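Local coordinates for protein CT_858 (Chlamydia trachomatis, PDB 3DOR) that is the secreted chlamydial protease CPAF, probably a serine-type endopeptidase of family S41 that also carries a PDZ domain, at residues Gly260-Ile265 and Ile335-Asn340; Gly274-Tyr279 and Trp317-Lys322; Leu296-Tyr301 and Thr339-Gly344; Gly343-Tyr348 and Asn401-Thr406; Glu463-Cys468 and Thr487-Ala492. One frame throughout, in Å; residues are numbered along the deposited sequence.

Contact 1 opens first, at 260-265, and closes a long loop on strand 333-337. Contact 2 lies within that loop, joining the chain ahead of strand 278-284 to helix 316-330. Contact 3 starts at 296-301, inside the loop of contact 2, and crosses it to end on 339-344, sharing T339 and N340 with contact 1. Contact 4 begins where contact 3 ends, with G343 and G344 in common, and ties helix 346-354 to the hairpin 401-406. Contact 5 follows in series, pairing the loops after strands 457-461 and 483-486; N341 of contact 3 and F466 of contact 5 are joined by a backbone hydrogen bond. Contacts 1, 2 and 3 all reach the same mixed sheet.

Contact 1 of 5, residues Gly260-Ile265 and Ile335-Asn340; sequences GFLPVI and IIDQTN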
# COMPACT_ATOMS: atom_id res chain seq x y z
N GLY B 260 -7.24 29.87 3.78
CA GLY B 260 -6.18 30.69 3.21
C GLY B 260 -5.95 31.90 4.09
O GLY B 260 -6.40 31.94 5.25
N PHE B 261 -5.31 32.92 3.54
CA PHE B 261 -4.97 34.10 4.33
C PHE B 261 -5.46 35.43 3.80
O PHE B 261 -5.16 36.47 4.36
CB PHE B 261 -3.45 34.14 4.50
CG PHE B 261 -2.70 34.12 3.20
CD1 PHE B 261 -2.55 35.29 2.45
CD2 PHE B 261 -2.17 32.94 2.70
CE1 PHE B 261 -1.87 35.27 1.23
CE2 PHE B 261 -1.49 32.91 1.49
CZ PHE B 261 -1.34 34.08 0.75
N LEU B 262 -6.22 35.40 2.71
CA LEU B 262 -6.73 36.63 2.13
C LEU B 262 -8.04 37.11 2.77
O LEU B 262 -8.98 36.33 2.96
CB LEU B 262 -6.93 36.45 0.63
CG LEU B 262 -5.68 36.02 -0.14
CD1 LEU B 262 -6.06 35.72 -1.58
CD2 LEU B 262 -4.63 37.13 -0.07
N PRO B 263 -8.11 38.40 3.12
CA PRO B 263 -9.33 38.95 3.72
C PRO B 263 -10.41 39.12 2.64
O PRO B 263 -10.09 39.08 1.45
CB PRO B 263 -8.86 40.28 4.33
CG PRO B 263 -7.65 40.64 3.53
CD PRO B 263 -6.97 39.32 3.30
N VAL B 264 -11.67 39.30 3.03
CA VAL B 264 -12.73 39.44 2.05
C VAL B 264 -12.45 40.62 1.14
O VAL B 264 -11.90 41.64 1.58
CB VAL B 264 -14.13 39.62 2.72
CG1 VAL B 264 -14.41 38.43 3.61
CG2 VAL B 264 -14.17 40.89 3.53
N ILE B 265 -12.81 40.49 -0.13
CA ILE B 265 -12.56 41.53 -1.12
C ILE B 265 -13.53 42.71 -1.06
O ILE B 265 -13.28 43.76 -1.65
CB ILE B 265 -12.57 40.92 -2.55
CG1 ILE B 265 -13.96 40.35 -2.86
CG2 ILE B 265 -11.51 39.82 -2.64
CD1 ILE B 265 -14.09 39.71 -4.23
N ILE B 335 -13.40 35.03 -8.75
CA ILE B 335 -12.01 35.00 -8.33
C ILE B 335 -11.79 33.66 -7.63
O ILE B 335 -12.54 33.30 -6.71
CB ILE B 335 -11.68 36.13 -7.34
CG1 ILE B 335 -11.80 37.50 -8.03
CG2 ILE B 335 -10.26 35.94 -6.80
CD1 ILE B 335 -11.67 38.67 -7.08
N ILE B 336 -10.79 32.92 -8.08
CA ILE B 336 -10.47 31.63 -7.47
C ILE B 336 -9.10 31.74 -6.79
O ILE B 336 -8.08 31.94 -7.46
CB ILE B 336 -10.43 30.51 -8.53
CG1 ILE B 336 -11.83 30.28 -9.11
CG2 ILE B 336 -9.87 29.21 -7.92
CD1 ILE B 336 -11.88 29.21 -10.18
N ASP B 337 -9.09 31.62 -5.47
CA ASP B 337 -7.83 31.68 -4.74
C ASP B 337 -7.30 30.26 -4.68
O ASP B 337 -7.89 29.40 -4.02
CB ASP B 337 -8.04 32.22 -3.32
CG ASP B 337 -6.79 32.08 -2.46
OD1 ASP B 337 -6.91 32.23 -1.22
OD2 ASP B 337 -5.70 31.83 -3.02
N GLN B 338 -6.21 30.00 -5.37
CA GLN B 338 -5.65 28.66 -5.37
C GLN B 338 -4.23 28.63 -4.79
O GLN B 338 -3.49 27.66 -4.99
CB GLN B 338 -5.62 28.12 -6.80
CG GLN B 338 -5.45 26.65 -6.87
CD GLN B 338 -4.47 26.21 -7.94
OE1 GLN B 338 -4.63 25.15 -8.52
NE2 GLN B 338 -3.44 27.02 -8.19
N THR B 339 -3.85 29.68 -4.06
CA THR B 339 -2.52 29.75 -3.44
C THR B 339 -2.33 28.71 -2.34
O THR B 339 -3.31 28.18 -1.82
CB THR B 339 -2.29 31.14 -2.81
OG1 THR B 339 -3.31 31.41 -1.85
CG2 THR B 339 -2.31 32.22 -3.88
N ASN B 340 -1.08 28.40 -2.00
CA ASN B 340 -0.78 27.45 -0.93
C ASN B 340 -1.64 26.19 -1.04
O ASN B 340 -2.39 25.83 -0.13
CB ASN B 340 -1.04 28.12 0.42
CG ASN B 340 0.03 29.14 0.79
OD1 ASN B 340 0.88 29.51 -0.02
ND2 ASN B 340 -0.02 29.61 2.03
O HOH W 1 -4.89 32.48 0.71
O HOH W 2 -8.02 33.08 1.22
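D337, which faces L262 across the contact, has its OD2 gripped by two groups of T339: the hydroxyl OG1 donates at 2.7 Å on the syn side, and the backbone N donates to D337 OD2 at 3.0 Å from the anti side, 34° out of the carboxylate plane. The second bond makes an Asx turn and, with the first, fixes the rotation of the carboxylate. Its other oxygen, OD1, lies against the methyl CD1 of L262 at 3.6 Å. OD1 also takes a hydrogen bond from each of two waters; one of them accepts from F261 N, sits over a face of the F261 ring and donates to T339 OG1, and the other accepts from L262 N. No direct hydrogen bond joins the two segments, so water relays their polar link. The F261 ring turns an edge to the amide of N340, the two planes 59° apart. Farther along, I265 CD1 and I335 CD1 meet tip to tip at 3.9 Å. Strand 333-337 runs between strands 290-297 and 457-461, and L262 and I335 both pack on helix 549-564.

Contact 2 of 5, residues Gly274-Tyr279 and Trp317-Lys322; sequences GLFRAY and WEEFAK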
# COMPACT_ATOMS: atom_id res chain seq x y z
N GLY B 274 -20.62 25.42 3.59
CA GLY B 274 -20.04 24.08 3.64
C GLY B 274 -18.54 23.96 3.87
O GLY B 274 -17.95 24.69 4.68
N LEU B 275 -17.94 23.03 3.15
CA LEU B 275 -16.52 22.74 3.22
C LEU B 275 -15.62 23.83 2.61
O LEU B 275 -14.55 24.13 3.14
CB LEU B 275 -16.25 21.41 2.52
CG LEU B 275 -15.73 20.20 3.30
CD1 LEU B 275 -16.43 20.07 4.66
CD2 LEU B 275 -15.96 18.95 2.46
N PHE B 276 -16.06 24.41 1.50
CA PHE B 276 -15.29 25.44 0.81
C PHE B 276 -15.55 26.86 1.31
O PHE B 276 -16.66 27.20 1.70
CB PHE B 276 -15.62 25.48 -0.70
CG PHE B 276 -15.23 24.24 -1.46
CD1 PHE B 276 -16.10 23.17 -1.57
CD2 PHE B 276 -14.00 24.18 -2.10
CE1 PHE B 276 -15.75 22.04 -2.33
CE2 PHE B 276 -13.64 23.05 -2.85
CZ PHE B 276 -14.52 21.98 -2.97
N ARG B 277 -14.51 27.68 1.28
CA ARG B 277 -14.70 29.08 1.63
C ARG B 277 -15.16 29.69 0.30
O ARG B 277 -14.44 29.65 -0.70
CB ARG B 277 -13.39 29.75 2.07
CG ARG B 277 -13.57 31.25 2.30
CD ARG B 277 -12.34 31.95 2.85
NE ARG B 277 -12.62 33.37 3.07
CZ ARG B 277 -11.69 34.30 3.25
NH1 ARG B 277 -10.41 33.98 3.24
NH2 ARG B 277 -12.05 35.56 3.42
N ALA B 278 -16.37 30.24 0.28
CA ALA B 278 -16.88 30.82 -0.94
C ALA B 278 -17.93 31.86 -0.61
O ALA B 278 -18.76 31.67 0.29
CB ALA B 278 -17.48 29.73 -1.82
N TYR B 279 -17.90 32.97 -1.33
CA TYR B 279 -18.86 34.03 -1.09
C TYR B 279 -18.98 34.94 -2.29
O TYR B 279 -18.30 34.75 -3.30
CB TYR B 279 -18.44 34.84 0.15
CG TYR B 279 -17.11 35.56 0.03
CD1 TYR B 279 -17.04 36.81 -0.57
CD2 TYR B 279 -15.93 34.96 0.48
CE1 TYR B 279 -15.82 37.47 -0.72
CE2 TYR B 279 -14.70 35.61 0.34
CZ TYR B 279 -14.66 36.86 -0.27
OH TYR B 279 -13.45 37.51 -0.44
N TRP B 317 -17.03 17.39 -4.50
CA TRP B 317 -17.33 17.93 -5.82
C TRP B 317 -18.82 18.27 -5.97
O TRP B 317 -19.19 19.09 -6.81
CB TRP B 317 -16.87 16.97 -6.92
CG TRP B 317 -17.36 15.57 -6.78
CD1 TRP B 317 -18.56 15.08 -7.18
CD2 TRP B 317 -16.62 14.47 -6.24
NE1 TRP B 317 -18.61 13.72 -6.94
CE2 TRP B 317 -17.44 13.32 -6.37
CE3 TRP B 317 -15.34 14.34 -5.67
CZ2 TRP B 317 -17.02 12.05 -5.94
CZ3 TRP B 317 -14.92 13.07 -5.25
CH2 TRP B 317 -15.77 11.94 -5.39
N GLU B 318 -19.68 17.66 -5.15
CA GLU B 318 -21.10 17.99 -5.21
C GLU B 318 -21.34 19.37 -4.61
O GLU B 318 -22.16 20.15 -5.11
CB GLU B 318 -21.93 16.93 -4.48
CG GLU B 318 -22.33 15.78 -5.40
CD GLU B 318 -22.91 14.60 -4.67
OE1 GLU B 318 -23.71 14.80 -3.73
OE2 GLU B 318 -22.58 13.45 -5.06
N GLU B 319 -20.62 19.69 -3.54
CA GLU B 319 -20.77 21.01 -2.94
C GLU B 319 -20.19 22.05 -3.89
O GLU B 319 -20.76 23.13 -4.06
CB GLU B 319 -20.04 21.10 -1.60
CG GLU B 319 -20.17 22.50 -0.98
CD GLU B 319 -19.31 22.70 0.24
OE1 GLU B 319 -19.36 21.83 1.14
OE2 GLU B 319 -18.60 23.72 0.32
N PHE B 320 -19.06 21.72 -4.51
CA PHE B 320 -18.40 22.62 -5.46
C PHE B 320 -19.40 22.95 -6.56
O PHE B 320 -19.56 24.11 -6.96
CB PHE B 320 -17.16 21.94 -6.05
CG PHE B 320 -16.31 22.84 -6.91
CD1 PHE B 320 -15.24 23.55 -6.37
CD2 PHE B 320 -16.55 22.96 -8.27
CE1 PHE B 320 -14.43 24.36 -7.17
CE2 PHE B 320 -15.74 23.77 -9.08
CZ PHE B 320 -14.68 24.47 -8.52
N ALA B 321 -20.07 21.91 -7.06
CA ALA B 321 -21.07 22.09 -8.11
C ALA B 321 -22.17 23.04 -7.63
O ALA B 321 -22.61 23.90 -8.38
CB ALA B 321 -21.67 20.73 -8.51
N LYS B 322 -22.61 22.88 -6.39
CA LYS B 322 -23.65 23.75 -5.84
C LYS B 322 -23.21 25.23 -5.84
O LYS B 322 -23.97 26.13 -6.19
CB LYS B 322 -23.99 23.37 -4.40
CG LYS B 322 -24.50 21.96 -4.17
CD LYS B 322 -25.99 21.86 -4.43
CE LYS B 322 -26.54 20.50 -4.00
NZ LYS B 322 -26.36 20.28 -2.54
O HOH W 3 -19.13 26.11 1.40
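E319 offers its carboxylate to two successive backbone N-H groups, those of L275 and F276. OE1 of E319 accepts from L275 N at 2.7 Å through its syn lone pair. OE2 of E319 accepts from F276 N at 2.9 Å along a nearly straight bond (175°), the donor standing 22° out of the carboxylate plane on the syn side. A water that donates to both E319 OE2 and F276 O completes this shell. OE2 also lies at the edge of the F276 ring, 3.2 Å from F276 CD1, with ring and carboxylate planes nearly perpendicular. The reach is set by E319 itself: CG is anti to the backbone N and the chain is extended beyond it, which carries the carboxylate across from the helix to the loop leading into strand 278-284, where it binds the two consecutive N-H groups. One residue on, F320 points an edge at a face of F276 in a T-shaped stack, centroids 5.6 Å apart and planes at 65°, with F320 CD1 3.8 Å from F276 CZ. M306, L296, I323 and Y348 also pack against F276. Helix 316-330 is the crossover between the parallel strands 290-297 and 333-337, a beta-alpha-beta arrangement consistent with the ClpP/crotonase-like core of S41 peptidases.

Contact 3 of 5, residues Leu296-Tyr301 and Thr339-Gly344; sequences LRIPTY and TNNPGG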
# COMPACT_ATOMS: atom_id res chain seq x y z
N LEU B 296 -13.89 32.16 -4.47
CA LEU B 296 -13.84 30.75 -4.11
C LEU B 296 -12.39 30.35 -3.90
O LEU B 296 -11.54 30.70 -4.70
CB LEU B 296 -14.45 29.92 -5.25
CG LEU B 296 -14.44 28.38 -5.18
CD1 LEU B 296 -13.04 27.86 -5.39
CD2 LEU B 296 -14.98 27.92 -3.85
N ARG B 297 -12.10 29.64 -2.82
CA ARG B 297 -10.73 29.17 -2.60
C ARG B 297 -10.71 27.66 -2.77
O ARG B 297 -11.55 26.96 -2.20
CB ARG B 297 -10.23 29.55 -1.19
CG ARG B 297 -8.86 28.95 -0.85
CD ARG B 297 -8.26 29.43 0.49
NE ARG B 297 -7.16 28.55 0.88
CZ ARG B 297 -6.02 28.44 0.20
NH1 ARG B 297 -5.80 29.17 -0.89
NH2 ARG B 297 -5.12 27.54 0.57
N ILE B 298 -9.80 27.15 -3.60
CA ILE B 298 -9.65 25.70 -3.79
C ILE B 298 -8.38 25.46 -2.98
O ILE B 298 -7.29 25.82 -3.41
CB ILE B 298 -9.43 25.32 -5.28
CG1 ILE B 298 -10.66 25.70 -6.11
CG2 ILE B 298 -9.18 23.82 -5.41
CD1 ILE B 298 -10.52 25.38 -7.61
N PRO B 299 -8.50 24.84 -1.80
CA PRO B 299 -7.36 24.57 -0.92
C PRO B 299 -6.44 23.40 -1.24
O PRO B 299 -5.23 23.46 -0.98
CB PRO B 299 -8.02 24.45 0.45
CG PRO B 299 -9.27 23.69 0.12
CD PRO B 299 -9.75 24.31 -1.20
N THR B 300 -7.00 22.33 -1.79
CA THR B 300 -6.22 21.15 -2.13
C THR B 300 -6.96 20.33 -3.17
O THR B 300 -8.17 20.51 -3.34
CB THR B 300 -6.01 20.26 -0.89
OG1 THR B 300 -5.34 19.05 -1.28
CG2 THR B 300 -7.36 19.89 -0.26
N TYR B 301 -6.24 19.45 -3.86
CA TYR B 301 -6.88 18.60 -4.85
C TYR B 301 -6.99 17.16 -4.35
O TYR B 301 -7.41 16.27 -5.07
CB TYR B 301 -6.17 18.69 -6.20
CG TYR B 301 -6.36 20.05 -6.85
CD1 TYR B 301 -5.35 21.02 -6.79
CD2 TYR B 301 -7.57 20.41 -7.45
CE1 TYR B 301 -5.55 22.31 -7.30
CE2 TYR B 301 -7.78 21.71 -7.97
CZ TYR B 301 -6.76 22.65 -7.88
OH TYR B 301 -6.95 23.94 -8.33
N THR B 339 -3.85 29.68 -4.06
CA THR B 339 -2.52 29.75 -3.44
C THR B 339 -2.33 28.71 -2.34
O THR B 339 -3.31 28.18 -1.82
CB THR B 339 -2.29 31.14 -2.81
OG1 THR B 339 -3.31 31.41 -1.85
CG2 THR B 339 -2.31 32.22 -3.88
N ASN B 340 -1.08 28.40 -2.00
CA ASN B 340 -0.78 27.45 -0.93
C ASN B 340 -1.64 26.19 -1.04
O ASN B 340 -2.39 25.83 -0.13
CB ASN B 340 -1.04 28.12 0.42
CG ASN B 340 0.03 29.14 0.79
OD1 ASN B 340 0.88 29.51 -0.02
ND2 ASN B 340 -0.02 29.61 2.03
N ASN B 341 -1.49 25.50 -2.16
CA ASN B 341 -2.25 24.30 -2.46
C ASN B 341 -1.23 23.23 -2.85
O ASN B 341 -0.47 23.42 -3.79
CB ASN B 341 -3.20 24.62 -3.61
CG ASN B 341 -4.08 23.47 -3.99
OD1 ASN B 341 -3.63 22.33 -4.09
ND2 ASN B 341 -5.36 23.75 -4.23
N PRO B 342 -1.22 22.09 -2.14
CA PRO B 342 -0.29 20.97 -2.37
C PRO B 342 -0.55 20.05 -3.56
O PRO B 342 0.24 19.15 -3.82
CB PRO B 342 -0.39 20.19 -1.07
CG PRO B 342 -1.88 20.27 -0.78
CD PRO B 342 -2.17 21.76 -1.05
N GLY B 343 -1.64 20.27 -4.29
CA GLY B 343 -1.94 19.40 -5.42
C GLY B 343 -2.83 18.26 -4.94
O GLY B 343 -3.57 18.44 -3.98
N GLY B 344 -2.76 17.11 -5.60
CA GLY B 344 -3.59 15.99 -5.18
C GLY B 344 -4.00 15.02 -6.27
O GLY B 344 -3.15 14.47 -6.97
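R297 reaches T339 end-on, the two side chains crossing at about a right angle, and aims both terminal nitrogens at one carbonyl. T339 O accepts from R297 NH1 at 2.8 Å and from R297 NH2 at 3.1 Å, both nitrogens coming from the same face of the carbonyl plane while the oxygen lies in the guanidinium plane. NH2 of R297 also donates to N340 O at 3.3 Å, from above that carbonyl plane. With NE bonded to S257 O as well, these edge-on bonds fix the plane of the guanidinium, and P299 CA lies over one of its faces. N341 has its CG anti to the backbone N (chi1 -178°), which carries the amide toward I298 and Y301, where it works at both ends. ND2 of N341 donates to I298 O at 2.9 Å. OD1 of N341 accepts from G343 N at 2.9 Å in the amide's own carbonyl plane, an Asx turn that bends the chain through P342. The Y301 ring crosses this side chain, its plane 28° from that of the amide and Y301 CE1 3.4 Å from N341 ND2; the phenol OH is bonded to Q338 OE1. Y301 N then donates to G343 O at 2.9 Å, and Y301 and G344 form a single beta bridge. The two loops leave adjacent parallel strands of the sheet, and the sequence from D337 to G344 resembles the D-x-x-x-N-x-G-G pattern of S41 peptidases.

Contact 4 of 5, residues Gly343-Tyr348 and Asn401-Thr406; sequences GGSVLY and NMEGYT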
# COMPACT_ATOMS: atom_id res chain seq x y z
N GLY B 343 -1.64 20.27 -4.29
CA GLY B 343 -1.94 19.40 -5.42
C GLY B 343 -2.83 18.26 -4.94
O GLY B 343 -3.57 18.44 -3.98
N GLY B 344 -2.76 17.11 -5.60
CA GLY B 344 -3.59 15.99 -5.18
C GLY B 344 -4.00 15.02 -6.27
O GLY B 344 -3.15 14.47 -6.97
N SER B 345 -5.31 14.82 -6.40
CA SER B 345 -5.87 13.89 -7.38
C SER B 345 -6.17 14.54 -8.73
O SER B 345 -6.93 15.51 -8.81
CB SER B 345 -7.15 13.25 -6.81
OG SER B 345 -7.77 12.40 -7.77
N VAL B 346 -5.59 13.97 -9.78
CA VAL B 346 -5.77 14.45 -11.14
C VAL B 346 -7.24 14.39 -11.60
O VAL B 346 -7.75 15.32 -12.24
CB VAL B 346 -4.91 13.64 -12.14
CG1 VAL B 346 -5.05 14.21 -13.53
CG2 VAL B 346 -3.44 13.67 -11.72
N LEU B 347 -7.92 13.29 -11.29
CA LEU B 347 -9.31 13.14 -11.71
C LEU B 347 -10.21 14.18 -11.03
O LEU B 347 -11.14 14.71 -11.65
CB LEU B 347 -9.82 11.72 -11.41
CG LEU B 347 -9.18 10.58 -12.24
CD1 LEU B 347 -9.56 9.24 -11.62
CD2 LEU B 347 -9.63 10.66 -13.70
N TYR B 348 -9.92 14.48 -9.77
CA TYR B 348 -10.69 15.48 -9.03
C TYR B 348 -10.42 16.87 -9.61
O TYR B 348 -11.32 17.69 -9.77
CB TYR B 348 -10.31 15.44 -7.56
CG TYR B 348 -10.95 16.53 -6.72
CD1 TYR B 348 -12.33 16.55 -6.50
CD2 TYR B 348 -10.17 17.53 -6.13
CE1 TYR B 348 -12.92 17.52 -5.69
CE2 TYR B 348 -10.75 18.51 -5.32
CZ TYR B 348 -12.12 18.50 -5.10
OH TYR B 348 -12.69 19.43 -4.26
N ASN B 401 -19.31 8.83 -12.27
CA ASN B 401 -18.25 9.82 -12.36
C ASN B 401 -17.00 9.30 -11.69
O ASN B 401 -17.07 8.44 -10.81
CB ASN B 401 -18.67 11.14 -11.70
CG ASN B 401 -18.85 11.01 -10.20
OD1 ASN B 401 -19.98 11.05 -9.70
ND2 ASN B 401 -17.75 10.83 -9.48
N MET B 402 -15.85 9.82 -12.11
CA MET B 402 -14.58 9.42 -11.54
C MET B 402 -14.06 10.59 -10.72
O MET B 402 -13.49 11.55 -11.27
CB MET B 402 -13.61 9.03 -12.65
CG MET B 402 -14.00 7.72 -13.34
SD MET B 402 -13.14 7.46 -14.89
CE MET B 402 -11.53 6.82 -14.28
N GLU B 403 -14.27 10.50 -9.42
CA GLU B 403 -13.88 11.54 -8.47
C GLU B 403 -14.43 12.90 -8.89
O GLU B 403 -13.76 13.93 -8.79
CB GLU B 403 -12.36 11.59 -8.32
CG GLU B 403 -11.83 10.33 -7.64
CD GLU B 403 -10.35 10.39 -7.32
OE1 GLU B 403 -9.93 11.31 -6.58
OE2 GLU B 403 -9.60 9.51 -7.79
N GLY B 404 -15.68 12.87 -9.37
CA GLY B 404 -16.35 14.08 -9.79
C GLY B 404 -16.44 14.23 -11.29
O GLY B 404 -17.38 14.85 -11.79
N TYR B 405 -15.48 13.69 -12.03
CA TYR B 405 -15.51 13.83 -13.48
C TYR B 405 -16.56 12.94 -14.12
O TYR B 405 -16.56 11.72 -13.94
CB TYR B 405 -14.14 13.54 -14.08
CG TYR B 405 -14.00 14.06 -15.49
CD1 TYR B 405 -13.60 15.37 -15.73
CD2 TYR B 405 -14.28 13.25 -16.59
CE1 TYR B 405 -13.47 15.87 -17.03
CE2 TYR B 405 -14.15 13.73 -17.90
CZ TYR B 405 -13.75 15.04 -18.11
OH TYR B 405 -13.63 15.52 -19.40
N THR B 406 -17.46 13.56 -14.87
CA THR B 406 -18.56 12.85 -15.51
C THR B 406 -18.11 11.75 -16.47
O THR B 406 -17.30 12.00 -17.37
CB THR B 406 -19.47 13.83 -16.28
OG1 THR B 406 -19.91 14.88 -15.39
CG2 THR B 406 -20.68 13.10 -16.85
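E403, with CG anti to its carbonyl carbon (chi1 -67°) and its chain extended beyond CG, reaches toward S345, whose OG is turned anti to its backbone N (chi1 176°). The glutamate sits in a beta hairpin, strands 401-402 and 405-406 joined by a type I' turn from M402 to Y405, and the serine occupies the N-cap position of helix 346-354. S345 OG donates to E403 OE1 at 2.7 Å from above the carboxylate plane, 46° out of it. The same OE1 accepts from W303 NE1, so two donors hold the acid. L347 is the main apolar piece. Its CB lies 3.7 Å from M402 O, and its side chain crosses that of E403 at about a right angle, L347 CD1 lying 3.8 Å from E403 OE2. M402 CE comes within 4.1 Å of L347 CD1. Y405 rests its CB on L347 O, while its OH is bonded to H446 N. Last, the carbonyl oxygen of E403 takes a CH...O contact from Y348 CA at 3.4 Å and lies in plane at the edge of the Y348 ring, 3.8 Å from Y348 CD1.

Contact 5 of 5, residues Glu463-Cys468 and Thr487-Ala492; sequences EQDFSC and TRTAGA
The backbones of E463-S467 and T487-A492 run the same way, 33° apart, and are joined by one hydrogen bond, from A490 N to D465 O at 3.1 Å, the donor lying in the carbonyl plane. CH...O contacts lie toward both ends: E463 CA approaches R488 O at 3.3 Å, and S467 CA approaches A492 O at 3.3 Å. Between them A490 is wedged in, its CB against both D465 O and the F466 ring. A490 CB is 3.4 Å from F466 CE2 and about as close to CD2, meeting the ring obliquely. A492 CB lies against F466 CB at 4.1 Å, so the two alanines touch different parts of one phenylalanine. On the other flank D465 CB packs on the methyl CG2 of T489 at 3.8 Å, while the carboxylate turns to N462 N through OD2. E463 and T487 lie side by side, pointing the same way. A bent E463 chain, with CG between its backbone N and carbonyl carbon (chi1 83°), puts OE2 where a water can donate to it while also pairing with T487 OG1. The other oxygen, OE1, is bonded to S144 OG. D470, on helix 468-478, draws in the second segment by accepting from G491 N and A492 N and bonding T489 OG1. The two segments are the loops that follow the neighbouring parallel strands 457-461 and 483-486; helix 140-150 packs A141 on E463 and A490, and F72 meets F466 edge-to-face.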
# COMPACT_ATOMS: atom_id res chain seq x y z
N GLU B 463 4.01 30.70 -5.26
CA GLU B 463 5.12 29.75 -5.30
C GLU B 463 4.91 28.50 -4.47
O GLU B 463 5.76 27.60 -4.47
CB GLU B 463 6.43 30.43 -4.89
CG GLU B 463 6.67 30.54 -3.40
CD GLU B 463 5.80 31.57 -2.71
OE1 GLU B 463 5.84 31.66 -1.46
OE2 GLU B 463 5.07 32.29 -3.42
N GLN B 464 3.80 28.45 -3.74
CA GLN B 464 3.49 27.28 -2.95
C GLN B 464 2.32 26.48 -3.52
O GLN B 464 1.49 25.94 -2.79
CB GLN B 464 3.24 27.65 -1.48
CG GLN B 464 4.51 28.11 -0.75
CD GLN B 464 4.35 28.19 0.76
OE1 GLN B 464 3.39 28.77 1.27
NE2 GLN B 464 5.30 27.61 1.48
N ASP B 465 2.27 26.42 -4.86
CA ASP B 465 1.27 25.65 -5.61
C ASP B 465 2.04 24.52 -6.27
O ASP B 465 2.98 24.78 -7.03
CB ASP B 465 0.61 26.51 -6.68
CG ASP B 465 -0.47 27.38 -6.13
OD1 ASP B 465 -1.07 26.97 -5.11
OD2 ASP B 465 -0.73 28.44 -6.71
N PHE B 466 1.65 23.28 -5.99
CA PHE B 466 2.35 22.11 -6.54
C PHE B 466 1.43 21.14 -7.29
O PHE B 466 0.23 21.09 -7.04
CB PHE B 466 3.04 21.34 -5.40
CG PHE B 466 3.85 22.21 -4.47
CD1 PHE B 466 3.22 22.95 -3.48
CD2 PHE B 466 5.24 22.27 -4.57
CE1 PHE B 466 3.96 23.75 -2.59
CE2 PHE B 466 6.00 23.06 -3.70
CZ PHE B 466 5.36 23.81 -2.70
N SER B 467 2.03 20.35 -8.19
CA SER B 467 1.34 19.36 -9.03
C SER B 467 -0.01 19.80 -9.58
O SER B 467 -0.05 20.63 -10.49
CB SER B 467 1.20 18.02 -8.28
OG SER B 467 0.61 18.17 -7.00
N CYS B 468 -1.12 19.25 -9.08
CA CYS B 468 -2.41 19.67 -9.61
C CYS B 468 -2.59 21.19 -9.49
O CYS B 468 -3.27 21.78 -10.31
CB CYS B 468 -3.56 18.94 -8.91
SG CYS B 468 -3.67 17.19 -9.37
N THR B 487 2.16 34.94 -8.32
CA THR B 487 3.54 34.60 -8.61
C THR B 487 3.62 33.16 -9.13
O THR B 487 2.77 32.31 -8.80
CB THR B 487 4.48 34.80 -7.38
OG1 THR B 487 3.98 34.10 -6.23
CG2 THR B 487 4.59 36.30 -7.05
N ARG B 488 4.64 32.91 -9.95
CA ARG B 488 4.91 31.62 -10.58
C ARG B 488 4.77 30.44 -9.62
O ARG B 488 5.24 30.49 -8.48
CB ARG B 488 6.34 31.66 -11.16
CG ARG B 488 6.82 30.39 -11.83
CD ARG B 488 8.29 30.54 -12.30
NE ARG B 488 8.46 31.58 -13.31
CZ ARG B 488 8.26 31.42 -14.62
NH1 ARG B 488 7.88 30.24 -15.10
NH2 ARG B 488 8.40 32.45 -15.45
N THR B 489 4.13 29.37 -10.09
CA THR B 489 3.94 28.17 -9.27
C THR B 489 5.26 27.40 -9.10
O THR B 489 6.23 27.62 -9.83
CB THR B 489 2.84 27.25 -9.88
OG1 THR B 489 3.24 26.79 -11.18
CG2 THR B 489 1.50 28.02 -10.01
N ALA B 490 5.28 26.49 -8.12
CA ALA B 490 6.48 25.71 -7.79
C ALA B 490 7.10 24.86 -8.89
O ALA B 490 8.31 24.88 -9.09
CB ALA B 490 6.20 24.84 -6.59
N GLY B 491 6.28 24.10 -9.60
CA GLY B 491 6.80 23.27 -10.65
C GLY B 491 7.06 21.82 -10.28
O GLY B 491 8.18 21.32 -10.41
N ALA B 492 6.04 21.15 -9.76
CA ALA B 492 6.16 19.72 -9.45
C ALA B 492 5.41 19.15 -10.66
O ALA B 492 4.24 18.79 -10.57
CB ALA B 492 5.43 19.39 -8.15
O HOH W 4 6.83 33.96 -5.32